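PDB 3KST: endo-1,4-beta-xylanase, which probably hydrolyses O-glycosidic bonds in xylan-type polysaccharides as a calcium-containing glycoside hydrolase of family 43. Local coordinates for residues 177-180 and 181-184. Numbering follows the deposited sequence. Where two conformers were deposited one is given.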
ATOM      1  N   ALA A 177     -10.410  -1.776  14.137  1.00 11.16           N
ATOM      2  CA  ALA A 177      -9.651  -2.683  15.036  1.00 11.80           C
ATOM      3  C   ALA A 177     -10.621  -3.197  16.113  1.00 11.28           C
ATOM      4  O   ALA A 177     -11.174  -2.393  16.890  1.00 11.29           O
ATOM      5  CB  ALA A 177      -8.477  -1.959  15.624  1.00 11.30           C
ATOM      6  N   GLU A 178     -10.862  -4.522  16.134  1.00 12.00           N
ATOM      7  CA  GLU A 178     -11.895  -5.164  16.976  0.50 12.14           C
ATOM      8  C   GLU A 178     -11.466  -6.384  17.805  1.00 12.62           C
ATOM      9  O   GLU A 178     -11.834  -6.524  18.966  1.00 13.62           O
ATOM     10  CB  GLU A 178     -12.979  -5.633  16.007  0.50 12.25           C
ATOM     11  CG  GLU A 178     -13.615  -4.531  15.160  0.50 12.14           C
ATOM     12  CD  GLU A 178     -15.040  -4.276  15.483  0.50 11.68           C
ATOM     13  OE1 GLU A 178     -15.294  -3.231  16.092  0.50 12.04           O
ATOM     14  OE2 GLU A 178     -15.892  -5.126  15.135  0.50 11.62           O
ATOM     15  N   VAL A 179     -10.717  -7.293  17.179  1.00 12.36           N
ATOM     16  CA  VAL A 179     -10.288  -8.552  17.816  1.00 12.80           C
ATOM     17  C   VAL A 179      -8.921  -8.408  18.486  1.00 11.41           C
ATOM     18  O   VAL A 179      -8.202  -7.440  18.254  1.00 10.13           O
ATOM     19  CB  VAL A 179     -10.337  -9.743  16.795  1.00 12.26           C
ATOM     20  CG1 VAL A 179     -11.729  -9.858  16.185  1.00 14.41           C
ATOM     21  CG2 VAL A 179      -9.316  -9.606  15.721  1.00 14.74           C
ATOM     22  N   SER A 180      -8.553  -9.399  19.290  1.00 11.49           N
ATOM     23  CA  SER A 180      -7.326  -9.327  20.110  1.00 11.42           C
ATOM     24  C   SER A 180      -6.035  -8.959  19.372  1.00 11.22           C
ATOM     25  O   SER A 180      -5.355  -8.004  19.755  1.00 11.47           O
ATOM     26  CB  SER A 180      -7.120 -10.640  20.875  1.00 11.52           C
ATOM     27  OG  SER A 180      -5.868 -10.605  21.547  1.00 13.98           O
ATOM     28  N   TRP A 181      -5.719  -9.686  18.297  1.00 10.79           N
ATOM     29  CA  TRP A 181      -4.479  -9.443  17.523  1.00 10.96           C
ATOM     30  C   TRP A 181      -4.427  -8.039  16.927  1.00 10.59           C
ATOM     31  O   TRP A 181      -3.334  -7.523  16.698  1.00 12.04           O
ATOM     32  CB  TRP A 181      -4.253 -10.477  16.415  1.00 11.10           C
ATOM     33  CG  TRP A 181      -5.033 -10.290  15.116  1.00 10.56           C
ATOM     34  CD1 TRP A 181      -6.225 -10.870  14.771  1.00 12.09           C
ATOM     35  CD2 TRP A 181      -4.649  -9.479  13.994  1.00 10.12           C
ATOM     36  NE1 TRP A 181      -6.614 -10.451  13.526  1.00 10.37           N
ATOM     37  CE2 TRP A 181      -5.662  -9.617  13.014  1.00  9.20           C
ATOM     38  CE3 TRP A 181      -3.552  -8.629  13.733  1.00  7.00           C
ATOM     39  CZ2 TRP A 181      -5.618  -8.931  11.786  1.00  8.67           C
ATOM     40  CZ3 TRP A 181      -3.492  -7.972  12.514  1.00  9.23           C
ATOM     41  CH2 TRP A 181      -4.520  -8.128  11.553  1.00  9.25           C
ATOM     42  N   GLU A 182      -5.608  -7.454  16.680  1.00  9.70           N
ATOM     43  CA  GLU A 182      -5.760  -6.088  16.148  1.00  8.83           C
ATOM     44  C   GLU A 182      -5.717  -4.974  17.205  1.00  8.98           C
ATOM     45  O   GLU A 182      -5.799  -3.810  16.835  1.00  7.84           O
ATOM     46  CB  GLU A 182      -7.136  -5.944  15.446  1.00  8.21           C
ATOM     47  CG  GLU A 182      -7.383  -6.892  14.312  1.00 10.04           C
ATOM     48  CD  GLU A 182      -8.809  -6.882  13.804  1.00  9.73           C
ATOM     49  OE1 GLU A 182      -9.755  -6.553  14.577  1.00 10.52           O
ATOM     50  OE2 GLU A 182      -8.980  -7.279  12.634  1.00  8.59           O
ATOM     51  N   LEU A 183      -5.655  -5.322  18.493  1.00  9.61           N
ATOM     52  CA  LEU A 183      -5.665  -4.393  19.607  1.00 10.70           C
ATOM     53  C   LEU A 183      -4.475  -4.626  20.565  1.00 11.29           C
ATOM     54  O   LEU A 183      -4.633  -4.625  21.795  1.00 13.75           O
ATOM     55  CB  LEU A 183      -7.023  -4.498  20.348  1.00 11.29           C
ATOM     56  CG  LEU A 183      -8.275  -4.192  19.496  1.00 11.83           C
ATOM     57  CD1 LEU A 183      -9.559  -4.598  20.211  1.00 14.62           C
ATOM     58  CD2 LEU A 183      -8.296  -2.736  19.112  1.00 12.70           C
ATOM     59  N   LEU A 184      -3.293  -4.853  19.989  1.00 11.64           N
ATOM     60  CA  LEU A 184      -2.058  -4.905  20.757  1.00 12.14           C
ATOM     61  C   LEU A 184      -1.613  -3.485  21.163  1.00 12.57           C
ATOM     62  O   LEU A 184      -1.098  -3.300  22.266  1.00 12.37           O
ATOM     63  CB  LEU A 184      -0.964  -5.649  19.991  1.00 11.88           C
ATOM     64  CG  LEU A 184      -1.108  -7.153  19.758  1.00 12.66           C
ATOM     65  CD1 LEU A 184      -0.097  -7.622  18.699  1.00 13.69           C
ATOM     66  CD2 LEU A 184      -0.939  -7.976  21.061  1.00 13.90           C
TER
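Val-179 CG2 lies against the Glu-182 side chain, 3.4 Å from the carboxylate carbon CD, and the same methyl also touches Trp-181 CD1 at 3.5 Å. The carboxylate folds back onto the chain before it: OE1 accepts from Glu-178 N at 2.8 Å and from Val-179 N at 2.9 Å, two nearly straight bonds that reach its anti side from opposite faces of the carboxylate plane. Chi1 of -59° sets CG beside the backbone N, and the extended chain beyond carries OE1 into the bend. Glu-182 CG also sits over the centre of one face of the Trp-181 indole, so CG, the indole and the Val-179 methyl CG2 pack mutually. Lys-231 forms a salt bridge with OE1, which probably offsets the charge of this buried acid, and OE2 is hydrogen-bonded to the Tyr-205 hydroxyl. An alanine here would remove the carboxylate and is likely to leave the N-H groups of Glu-178 and Val-179 without their shared acceptor and Lys-231 without its mate. Leu-183 CD2 packs on Ala-177 CB at 3.6 Å, while Leu-183 N donates to Ser-180 O at 3.0 Å, from above the carbonyl plane, within a short 3-10 turn. The turn links strands 172-175 and 189-197, outermost in successive four-stranded antiparallel sheets, consistent with blades of the five-bladed beta-propeller of family 43, and Trp-181 and Glu-182 rest on strand 200-207.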